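PDB 5NDX: glycosyl hydrolase from Rhizobium leguminosarum bv. trifolii, which probably hydrolyses O-glycosidic bonds as a family 39 glycoside hydrolase and bacterial orthologue of human alpha-L-iduronidase, with a methylcoumarin uronic acid glycoside bound here. Local coordinates for residues H275-G280 with G319-T324; I325-G330 with I361-L366; V426-S431 with I508-D513. The protein carries 2 engineered substitutions. All coordinates share one frame; numbering follows the deposited sequence.

Interaction 1: H275-G280 with G319-T324; sequences HHSWHG and GWSQRT. With 8U8 ((2~{R},3~{S},4~{S},5~{R},6~{S})-6-(4-methyl-2-oxidanylidene-chromen-7-yl)oxy-3,4,5-tris(oxidanyl)oxane-2-carboxylic acid), chain M.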
loop_
_atom_site.group_PDB
_atom_site.type_symbol
_atom_site.label_atom_id
_atom_site.label_comp_id
_atom_site.label_asym_id
_atom_site.label_seq_id
_atom_site.Cartn_x
_atom_site.Cartn_y
_atom_site.Cartn_z
ATOM N N HIS A 275 -14.230 -12.226 -8.985
ATOM C CA HIS A 275 -14.935 -10.959 -9.092
ATOM C C HIS A 275 -15.758 -10.687 -7.822
ATOM O O HIS A 275 -16.674 -11.435 -7.496
ATOM C CB HIS A 275 -15.793 -10.929 -10.338
ATOM C CG HIS A 275 -14.984 -11.081 -11.564
ATOM N ND1 HIS A 275 -14.265 -10.045 -12.104
ATOM C CD2 HIS A 275 -14.688 -12.173 -12.306
ATOM C CE1 HIS A 275 -13.619 -10.466 -13.167
ATOM N NE2 HIS A 275 -13.867 -11.752 -13.320
ATOM N N HIS A 276 -15.283 -9.709 -7.047
ATOM C CA HIS A 276 -15.984 -9.230 -5.874
ATOM C C HIS A 276 -15.947 -7.702 -6.002
ATOM O O HIS A 276 -14.892 -7.064 -5.781
ATOM C CB HIS A 276 -15.279 -9.686 -4.611
ATOM C CG HIS A 276 -15.128 -11.167 -4.480
ATOM N ND1 HIS A 276 -16.201 -12.010 -4.252
ATOM C CD2 HIS A 276 -14.031 -11.961 -4.532
ATOM C CE1 HIS A 276 -15.766 -13.252 -4.156
ATOM N NE2 HIS A 276 -14.459 -13.251 -4.334
ATOM N N SER A 277 -17.087 -7.140 -6.372
ATOM C CA SER A 277 -17.228 -5.758 -6.772
ATOM C C SER A 277 -16.930 -4.691 -5.701
ATOM O O SER A 277 -16.568 -3.562 -6.021
ATOM C CB SER A 277 -18.601 -5.527 -7.369
ATOM O OG SER A 277 -18.641 -6.104 -8.663
ATOM N N TRP A 278 -17.043 -5.084 -4.452
ATOM C CA TRP A 278 -16.668 -4.246 -3.365
ATOM C C TRP A 278 -15.190 -3.792 -3.378
ATOM O O TRP A 278 -14.876 -2.794 -2.743
ATOM C CB TRP A 278 -16.993 -4.899 -2.014
ATOM C CG TRP A 278 -16.556 -6.267 -1.771
ATOM C CD1 TRP A 278 -17.346 -7.410 -1.870
ATOM C CD2 TRP A 278 -15.285 -6.705 -1.277
ATOM N NE1 TRP A 278 -16.605 -8.507 -1.534
ATOM C CE2 TRP A 278 -15.346 -8.106 -1.160
ATOM C CE3 TRP A 278 -14.068 -6.047 -0.982
ATOM C CZ2 TRP A 278 -14.272 -8.859 -0.700
ATOM C CZ3 TRP A 278 -13.035 -6.770 -0.492
ATOM C CH2 TRP A 278 -13.134 -8.170 -0.351
ATOM N N HIS A 279 -14.324 -4.487 -4.111
ATOM C CA HIS A 279 -12.956 -4.006 -4.302
ATOM C C HIS A 279 -12.892 -2.658 -5.016
ATOM O O HIS A 279 -11.906 -1.923 -4.879
ATOM C CB HIS A 279 -12.122 -5.009 -5.059
ATOM C CG HIS A 279 -11.714 -6.203 -4.247
ATOM N ND1 HIS A 279 -12.194 -7.463 -4.498
ATOM C CD2 HIS A 279 -10.856 -6.335 -3.210
ATOM C CE1 HIS A 279 -11.659 -8.328 -3.656
ATOM N NE2 HIS A 279 -10.874 -7.667 -2.839
ATOM N N GLY A 280 -13.931 -2.317 -5.754
ATOM C CA GLY A 280 -13.978 -1.039 -6.480
ATOM C C GLY A 280 -14.675 0.070 -5.760
ATOM O O GLY A 280 -14.829 1.181 -6.299
ATOM N N GLY A 319 -9.352 -5.817 -13.225
ATOM C CA GLY A 319 -10.549 -4.994 -13.360
ATOM C C GLY A 319 -11.105 -4.439 -12.063
ATOM O O GLY A 319 -10.530 -4.606 -10.967
ATOM N N TRP A 320 -12.235 -3.784 -12.191
ATOM C CA TRP A 320 -12.912 -3.128 -11.050
ATOM C C TRP A 320 -13.203 -4.049 -9.874
ATOM O O TRP A 320 -13.090 -3.628 -8.697
ATOM C CB TRP A 320 -14.204 -2.498 -11.522
ATOM C CG TRP A 320 -14.078 -1.283 -12.415
ATOM C CD1 TRP A 320 -14.298 -1.228 -13.761
ATOM C CD2 TRP A 320 -13.798 0.052 -12.003
ATOM N NE1 TRP A 320 -14.126 0.047 -14.213
ATOM C CE2 TRP A 320 -13.828 0.856 -13.154
ATOM C CE3 TRP A 320 -13.470 0.635 -10.791
ATOM C CZ2 TRP A 320 -13.585 2.239 -13.117
ATOM C CZ3 TRP A 320 -13.231 2.001 -10.756
ATOM C CH2 TRP A 320 -13.306 2.787 -11.924
ATOM N N SER A 321 -13.528 -5.305 -10.180
ATOM C CA SER A 321 -14.024 -6.285 -9.235
ATOM C C SER A 321 -12.947 -7.212 -8.771
ATOM O O SER A 321 -13.195 -8.089 -7.951
ATOM C CB SER A 321 -15.098 -7.188 -9.927
ATOM O OG SER A 321 -16.214 -6.379 -10.059
ATOM N N GLN A 322 -11.738 -7.028 -9.235
ATOM C CA GLN A 322 -10.629 -7.839 -8.716
ATOM C C GLN A 322 -9.880 -7.119 -7.609
ATOM O O GLN A 322 -10.103 -5.923 -7.432
ATOM C CB GLN A 322 -9.766 -8.219 -9.906
ATOM C CG GLN A 322 -10.557 -9.149 -10.835
ATOM C CD GLN A 322 -9.814 -9.478 -12.108
ATOM O OE1 GLN A 322 -9.189 -8.617 -12.732
ATOM N NE2 GLN A 322 -9.824 -10.723 -12.469
ATOM N N ARG A 323 -9.035 -7.827 -6.848
ATOM C CA ARG A 323 -8.288 -7.213 -5.741
ATOM C C ARG A 323 -7.055 -6.523 -6.278
ATOM O O ARG A 323 -5.908 -7.068 -6.287
ATOM C CB ARG A 323 -7.902 -8.228 -4.718
ATOM C CG ARG A 323 -7.197 -7.667 -3.464
ATOM C CD ARG A 323 -7.130 -8.823 -2.427
ATOM N NE ARG A 323 -6.004 -9.484 -2.694
ATOM C CZ ARG A 323 -5.723 -10.772 -2.634
ATOM N NH1 ARG A 323 -6.479 -11.756 -2.167
ATOM N NH2 ARG A 323 -4.518 -11.007 -3.051
ATOM N N THR A 324 -7.330 -5.364 -6.812
ATOM C CA THR A 324 -6.344 -4.559 -7.545
ATOM C C THR A 324 -6.575 -3.110 -7.134
ATOM O O THR A 324 -7.723 -2.695 -6.823
ATOM C CB THR A 324 -6.486 -4.703 -9.082
ATOM O OG1 THR A 324 -7.698 -4.109 -9.532
ATOM C CG2 THR A 324 -6.521 -6.187 -9.498
HETATM C C15 8U8 M . -3.420 -23.040 -2.693
HETATM C C13 8U8 M . -3.527 -22.382 -1.446
HETATM C C14 8U8 M . -3.861 -23.139 -0.319
HETATM C C16 8U8 M . -3.939 -22.535 0.939
HETATM O O9 8U8 M . -4.269 -23.258 1.878
HETATM O O8 8U8 M . -3.707 -21.183 1.100
HETATM C C11 8U8 M . -3.265 -20.433 0.038
HETATM C C10 8U8 M . -2.905 -19.099 0.257
HETATM C C12 8U8 M . -3.183 -21.023 -1.253
HETATM C C7 8U8 M . -2.694 -20.223 -2.304
HETATM C C8 8U8 M . -2.330 -18.891 -2.079
HETATM C C9 8U8 M . -2.442 -18.313 -0.804
HETATM O O2 8U8 M . -2.062 -17.014 -0.526
HETATM C C5 8U8 M . -2.035 -15.921 -1.523
HETATM O O1 8U8 M . -3.276 -15.926 -2.246
HETATM C C1 8U8 M . -3.344 -15.226 -3.429
HETATM C C6 8U8 M . -4.647 -14.664 -3.368
HETATM O O7 8U8 M . -5.178 -14.419 -4.445
HETATM O O6 8U8 M . -5.094 -14.455 -2.254
HETATM C C2 8U8 M . -2.378 -14.013 -3.588
HETATM O O5 8U8 M . -2.893 -12.904 -2.820
HETATM C C3 8U8 M . -0.868 -14.351 -3.218
HETATM O O4 8U8 M . -0.083 -14.299 -4.359
HETATM C C4 8U8 M . -0.740 -15.745 -2.525
HETATM O O3 8U8 M . 0.609 -15.834 -1.910
HETATM O O HOH W 1 -9.098 -1.322 -4.818
#
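The first torsions of R323 and H279 bring the arginine stem against the imidazole: CG of R323 lies anti to the backbone N (chi1 -176°), which lays it beside NE2 of the ring, while CG of H279 lies anti to the carbonyl carbon (chi1 -75°), which turns the imidazole under the R323 stem. CB of R323 sits over one ring face in a CH-pi contact, 3.8 Å from the H279 ring centroid, and W278 CZ3 covers the opposite face. The rotation of the sandwiched ring is fixed further by ND1 donating to H276 O at 3.0 Å. With an alanine here the filling between R323 and W278 would be missing, which would probably open a gap and allow the base of R323 to shift. The later part of R323, bent at the third torsion, presents the guanidinium edge to the bound glycoside: NH1 bonds carboxylate O6 of 8U8 at 3.0 Å, while Q269 O and D313 O take further hydrogens. The two loops are joined by H276 N to S321 O (2.8 Å, 160° at the hydrogen) and by the hydroxyls S277 OG and S321 OG, 2.8 Å apart. H275 runs alongside Q322, their ring and amide planes nearly parallel, and Q322 OE1 takes the N-H of G319 to brace the type I turn from G319 to Q322. The loops follow strands 261-263 and 307-310 of the TIM barrel respectively; the first leads into helix 282-300 and the second into strand 326-330, and W320 stacks on W456 of helix 452-457.

Interaction 2: I325-G330 with I361-L366; sequences IFAYFG and IKKPGL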
loop_
_atom_site.group_PDB
_atom_site.type_symbol
_atom_site.label_atom_id
_atom_site.label_comp_id
_atom_site.label_asym_id
_atom_site.label_seq_id
_atom_site.Cartn_x
_atom_site.Cartn_y
_atom_site.Cartn_z
ATOM N N ILE A 325 -5.497 -2.343 -7.122
ATOM C CA ILE A 325 -5.546 -0.963 -6.757
ATOM C C ILE A 325 -5.851 -0.055 -7.960
ATOM O O ILE A 325 -6.098 1.166 -7.767
ATOM C CB ILE A 325 -4.260 -0.477 -6.021
ATOM C CG1 ILE A 325 -2.981 -0.890 -6.729
ATOM C CG2 ILE A 325 -4.312 -0.939 -4.578
ATOM C CD1 ILE A 325 -1.734 -0.173 -6.294
ATOM N N PHE A 326 -5.802 -0.598 -9.169
ATOM C CA PHE A 326 -6.271 0.146 -10.348
ATOM C C PHE A 326 -7.242 -0.710 -11.134
ATOM O O PHE A 326 -7.114 -1.922 -11.122
ATOM C CB PHE A 326 -5.128 0.522 -11.298
ATOM C CG PHE A 326 -4.057 1.381 -10.667
ATOM C CD1 PHE A 326 -3.014 0.794 -10.015
ATOM C CD2 PHE A 326 -4.115 2.754 -10.752
ATOM C CE1 PHE A 326 -2.029 1.553 -9.426
ATOM C CE2 PHE A 326 -3.147 3.544 -10.129
ATOM C CZ PHE A 326 -2.105 2.934 -9.475
ATOM N N ALA A 327 -8.181 -0.052 -11.810
ATOM C CA ALA A 327 -8.968 -0.661 -12.863
ATOM C C ALA A 327 -8.257 -0.435 -14.213
ATOM O O ALA A 327 -8.017 0.689 -14.638
ATOM C CB ALA A 327 -10.357 -0.060 -12.866
ATOM N N TYR A 328 -7.866 -1.527 -14.833
ATOM C CA TYR A 328 -7.142 -1.551 -16.093
ATOM C C TYR A 328 -8.186 -1.553 -17.224
ATOM O O TYR A 328 -9.101 -2.355 -17.222
ATOM C CB TYR A 328 -6.261 -2.831 -16.151
ATOM C CG TYR A 328 -5.685 -3.109 -17.507
ATOM C CD1 TYR A 328 -4.528 -2.454 -17.955
ATOM C CD2 TYR A 328 -6.311 -4.008 -18.366
ATOM C CE1 TYR A 328 -4.017 -2.677 -19.232
ATOM C CE2 TYR A 328 -5.805 -4.248 -19.648
ATOM C CZ TYR A 328 -4.670 -3.590 -20.088
ATOM O OH TYR A 328 -4.221 -3.813 -21.387
ATOM N N PHE A 329 -8.060 -0.606 -18.137
ATOM C CA PHE A 329 -8.806 -0.567 -19.380
ATOM C C PHE A 329 -7.816 -0.786 -20.509
ATOM O O PHE A 329 -6.826 -0.051 -20.633
ATOM C CB PHE A 329 -9.401 0.811 -19.594
ATOM C CG PHE A 329 -10.529 1.130 -18.689
ATOM C CD1 PHE A 329 -10.297 1.628 -17.406
ATOM C CD2 PHE A 329 -11.813 0.940 -19.118
ATOM C CE1 PHE A 329 -11.354 1.932 -16.569
ATOM C CE2 PHE A 329 -12.870 1.240 -18.297
ATOM C CZ PHE A 329 -12.633 1.761 -17.019
ATOM N N GLY A 330 -8.083 -1.783 -21.329
ATOM C CA GLY A 330 -7.232 -2.142 -22.481
ATOM C C GLY A 330 -7.466 -3.613 -22.846
ATOM O O GLY A 330 -8.314 -4.260 -22.242
ATOM N N ILE A 361 -7.271 3.501 -13.801
ATOM C CA ILE A 361 -7.963 4.352 -12.907
ATOM C C ILE A 361 -7.785 3.839 -11.461
ATOM O O ILE A 361 -7.976 2.662 -11.190
ATOM C CB ILE A 361 -9.440 4.404 -13.290
ATOM C CG1 ILE A 361 -9.652 4.976 -14.690
ATOM C CG2 ILE A 361 -10.226 5.222 -12.299
ATOM C CD1 ILE A 361 -9.230 6.431 -14.889
ATOM N N LYS A 362 -7.408 4.717 -10.557
ATOM C CA LYS A 362 -7.282 4.404 -9.110
ATOM C C LYS A 362 -8.532 3.964 -8.439
ATOM O O LYS A 362 -9.578 4.560 -8.588
ATOM C CB LYS A 362 -6.795 5.626 -8.321
ATOM C CG LYS A 362 -5.361 5.870 -8.522
ATOM C CD LYS A 362 -4.735 7.229 -8.106
ATOM C CE LYS A 362 -5.258 7.913 -6.912
ATOM N NZ LYS A 362 -4.337 9.078 -6.518
ATOM N N LYS A 363 -8.379 2.951 -7.618
ATOM C CA LYS A 363 -9.476 2.356 -6.872
ATOM C C LYS A 363 -9.272 2.569 -5.361
ATOM O O LYS A 363 -8.184 3.006 -4.940
ATOM C CB LYS A 363 -9.526 0.858 -7.195
ATOM C CG LYS A 363 -10.083 0.554 -8.573
ATOM C CD LYS A 363 -9.876 -0.909 -8.964
ATOM C CE LYS A 363 -10.669 -1.875 -8.090
ATOM N NZ LYS A 363 -10.239 -3.239 -8.424
ATOM N N PRO A 364 -10.299 2.217 -4.546
ATOM C CA PRO A 364 -10.242 2.473 -3.109
ATOM C C PRO A 364 -9.163 1.792 -2.336
ATOM O O PRO A 364 -8.792 2.303 -1.284
ATOM C CB PRO A 364 -11.637 2.088 -2.596
ATOM C CG PRO A 364 -12.514 2.340 -3.798
ATOM C CD PRO A 364 -11.681 1.972 -4.989
ATOM N N GLY A 365 -8.617 0.692 -2.839
ATOM C CA GLY A 365 -7.496 0.043 -2.197
ATOM C C GLY A 365 -6.272 0.966 -2.072
ATOM O O GLY A 365 -5.461 0.770 -1.157
ATOM N N LEU A 366 -6.111 1.903 -3.023
ATOM C CA LEU A 366 -4.991 2.839 -3.052
ATOM C C LEU A 366 -5.356 4.126 -2.344
ATOM O O LEU A 366 -4.584 4.585 -1.504
ATOM C CB LEU A 366 -4.509 3.170 -4.485
ATOM C CG LEU A 366 -3.307 4.106 -4.634
ATOM C CD1 LEU A 366 -2.165 3.625 -3.739
ATOM C CD2 LEU A 366 -2.836 4.131 -6.081
#
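K363 and I325 hold the tight end of this contact, where K363 N donates to I325 O at 2.9 Å from well above the carbonyl plane, just as the chain turns from strand 358-362 into helix 364-372. I325 has CG1 between its backbone N and carbonyl carbon (chi1 48°), a rotation that lays CG2 against the first helical turn, 3.7 Å from L366 N. Next to it the F326 ring rests against two neighbours that lie on the same side of its plane: CE2 touches K362 CG at 3.6 Å as the two side chains run the same way, and CZ meets L366 CD2 at 3.7 Å. On the sheet face of A327 and I361, the methylenes of K363 fold back over the strand, CD coming within 3.4 Å of A327 N. The antiparallel ladder itself is short: A327 N to I361 O at 2.8 Å is answered by I361 N to A327 O. Past I361 the contact thins to a single apolar touch, F329 CE1 to I361 CG1 at 4.0 Å, while the pairing continues to D359; F483 of helix 480-489 meets both side chains there. Both lysines thus spend their aliphatic lengths on packing and carry their ammonium groups to polar partners. K362 NZ forms salt bridges with E370 and E491, and K363 NZ turns to oxygens of segment 319-324, T324 OG1 among them. Such oxygen-rich surroundings imply that both amines probably stay protonated despite their burial, K363 relying on neutral oxygens where K362 has carboxylates.

Interaction 3: V426-S431 with I508-D513; sequences VRLEVS and ISVDLD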
loop_
_atom_site.group_PDB
_atom_site.type_symbol
_atom_site.label_atom_id
_atom_site.label_comp_id
_atom_site.label_asym_id
_atom_site.label_seq_id
_atom_site.Cartn_x
_atom_site.Cartn_y
_atom_site.Cartn_z
ATOM N N VAL A 426 -21.422 12.537 13.628
ATOM C CA VAL A 426 -20.329 12.755 14.545
ATOM C C VAL A 426 -20.077 14.256 14.678
ATOM O O VAL A 426 -19.994 15.006 13.659
ATOM C CB VAL A 426 -19.040 12.036 14.092
ATOM C CG1 VAL A 426 -17.839 12.408 14.916
ATOM C CG2 VAL A 426 -19.241 10.526 14.122
ATOM N N ARG A 427 -19.983 14.698 15.930
ATOM C CA ARG A 427 -19.472 16.034 16.228
ATOM C C ARG A 427 -18.058 15.803 16.713
ATOM O O ARG A 427 -17.858 15.174 17.751
ATOM C CB ARG A 427 -20.257 16.759 17.289
ATOM C CG ARG A 427 -19.721 18.167 17.613
ATOM C CD ARG A 427 -20.416 18.797 18.827
ATOM N NE ARG A 427 -19.771 20.072 19.111
ATOM C CZ ARG A 427 -20.128 21.260 18.615
ATOM N NH1 ARG A 427 -21.172 21.445 17.808
ATOM N NH2 ARG A 427 -19.403 22.306 18.939
ATOM N N LEU A 428 -17.092 16.275 15.935
ATOM C CA LEU A 428 -15.693 16.048 16.238
ATOM C C LEU A 428 -15.126 17.337 16.803
ATOM O O LEU A 428 -15.208 18.373 16.163
ATOM C CB LEU A 428 -14.930 15.665 14.982
ATOM C CG LEU A 428 -13.408 15.492 15.124
ATOM C CD1 LEU A 428 -13.120 14.301 16.013
ATOM C CD2 LEU A 428 -12.797 15.252 13.753
ATOM N N GLU A 429 -14.539 17.240 17.978
ATOM C CA GLU A 429 -13.876 18.348 18.658
ATOM C C GLU A 429 -12.405 17.992 18.819
ATOM O O GLU A 429 -12.073 16.889 19.198
ATOM C CB GLU A 429 -14.534 18.581 20.027
ATOM C CG GLU A 429 -15.983 19.034 19.836
ATOM C CD GLU A 429 -16.798 19.264 21.101
ATOM O OE1 GLU A 429 -16.225 19.203 22.199
ATOM O OE2 GLU A 429 -18.024 19.535 20.995
ATOM N N VAL A 430 -11.528 18.917 18.505
ATOM C CA VAL A 430 -10.114 18.703 18.735
ATOM C C VAL A 430 -9.675 19.850 19.668
ATOM O O VAL A 430 -9.846 21.010 19.330
ATOM C CB VAL A 430 -9.279 18.741 17.459
ATOM C CG1 VAL A 430 -7.802 18.503 17.787
ATOM C CG2 VAL A 430 -9.745 17.699 16.461
ATOM N N SER A 431 -9.113 19.500 20.811
ATOM C CA SER A 431 -8.614 20.478 21.768
ATOM C C SER A 431 -7.125 20.288 21.998
ATOM O O SER A 431 -6.496 19.400 21.446
ATOM C CB SER A 431 -9.378 20.329 23.095
ATOM O OG SER A 431 -9.151 19.054 23.626
ATOM N N ILE A 508 -10.871 23.186 17.857
ATOM C CA ILE A 508 -11.713 23.308 16.656
ATOM C C ILE A 508 -12.839 22.294 16.792
ATOM O O ILE A 508 -12.779 21.391 17.603
ATOM C CB ILE A 508 -10.963 23.122 15.323
ATOM C CG1 ILE A 508 -10.420 21.702 15.152
ATOM C CG2 ILE A 508 -9.847 24.139 15.163
ATOM C CD1 ILE A 508 -11.396 20.709 14.531
ATOM N N SER A 509 -13.875 22.463 16.004
ATOM C CA SER A 509 -14.915 21.477 15.942
ATOM C C SER A 509 -15.589 21.507 14.590
ATOM O O SER A 509 -15.590 22.547 13.921
ATOM C CB SER A 509 -15.930 21.684 17.087
ATOM O OG SER A 509 -16.704 22.874 16.918
ATOM N N VAL A 510 -16.195 20.368 14.251
ATOM C CA VAL A 510 -16.881 20.160 13.003
ATOM C C VAL A 510 -17.931 19.044 13.102
ATOM O O VAL A 510 -17.776 18.090 13.873
ATOM C CB VAL A 510 -15.857 19.897 11.871
ATOM C CG1 VAL A 510 -15.138 18.586 12.069
ATOM C CG2 VAL A 510 -16.530 19.966 10.511
ATOM N N ASP A 511 -19.014 19.205 12.354
ATOM C CA ASP A 511 -20.037 18.171 12.230
ATOM C C ASP A 511 -19.706 17.335 11.017
ATOM O O ASP A 511 -19.350 17.873 9.978
ATOM C CB ASP A 511 -21.411 18.749 12.085
ATOM C CG ASP A 511 -21.979 19.309 13.425
ATOM O OD1 ASP A 511 -21.744 18.719 14.510
ATOM O OD2 ASP A 511 -22.684 20.340 13.373
ATOM N N LEU A 512 -19.809 16.020 11.162
ATOM C CA LEU A 512 -19.609 15.130 10.051
ATOM C C LEU A 512 -20.807 14.214 9.929
ATOM O O LEU A 512 -21.290 13.662 10.895
ATOM C CB LEU A 512 -18.369 14.295 10.292
ATOM C CG LEU A 512 -17.030 15.009 10.431
ATOM C CD1 LEU A 512 -16.000 14.064 11.007
ATOM C CD2 LEU A 512 -16.598 15.476 9.054
ATOM N N ASP A 513 -21.250 14.053 8.704
ATOM C CA ASP A 513 -22.197 13.014 8.310
ATOM C C ASP A 513 -21.348 11.846 7.858
ATOM O O ASP A 513 -20.499 11.999 6.967
ATOM C CB ASP A 513 -23.066 13.538 7.179
ATOM C CG ASP A 513 -23.832 12.426 6.492
ATOM O OD1 ASP A 513 -24.778 11.889 7.149
ATOM O OD2 ASP A 513 -23.402 12.051 5.340
HETATM O O HOH W 2 -23.133 19.671 16.661
#
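V426 to V430 pair with L512 to I508 as two antiparallel strands; the axes of the two segments approach to 4.7 Å and their directions differ by 169°, and six backbone hydrogen bonds join them in regular alternation. The closest of these is L512 N to V426 O at 2.7 Å. R427, E429, S509 and D511 share the polar face. R427 is fully stretched from CG to NE, its CG anti to the backbone N (chi1 180°), which lifts the guanidinium off the sheet with a lean toward E429, whose carboxylate reaches back to it. There NE forms a salt bridge with E429 OE2 at 2.6 Å, in the guanidinium plane and on the anti lone pair of the carboxylate; R6 of strand 4-10 is a second partner of that oxygen. Across the pair the charges of R427 and D511 do not meet directly. A water spans them instead, accepting from NH1 of R427 at 2.9 Å and donating to OD1 of D511 at 2.7 Å, while OD1 rests beside the R427 methylenes CB and CG. The other face is apolar. V430 CB packs on I508 CG1 at 3.9 Å, the two side chains pointing the same way, L428 CB meets V510 CG1 at 4.1 Å, and V426 lies beside L512. Strand 508-516 forms one border of a nine-stranded mixed sheet, and strand 422-431 separates it from strand 4-10. The sheet bends over on itself, as in a beta-sandwich: V430 and L512 reach strand 407-413, and L428 and I508 pack on V522 and V524 of strand 518-526.

Interactions 1 and 2 adjoin, their centres 9 Å apart, and K363 is the residue that joins them: its NZ lies 2.9 Å from G319 O and likewise 2.9 Å from T324 OG1, so the turn of interaction 1 is tied to the strand-to-helix junction of interaction 2. Of the three, interaction 1 alone touches the ligand; its R323 side chain is about 9 Å from that of Q146, the engineered position of the predicted proton donor. Interaction 2 lies farther off, with the I325 side chain about 12 Å from the ligand. Interaction 3 lies in the nine-stranded sheet, which is consistent with a beta-sandwich, its nearest atoms about 18 Å from interaction 1 and about 16 Å from interaction 2.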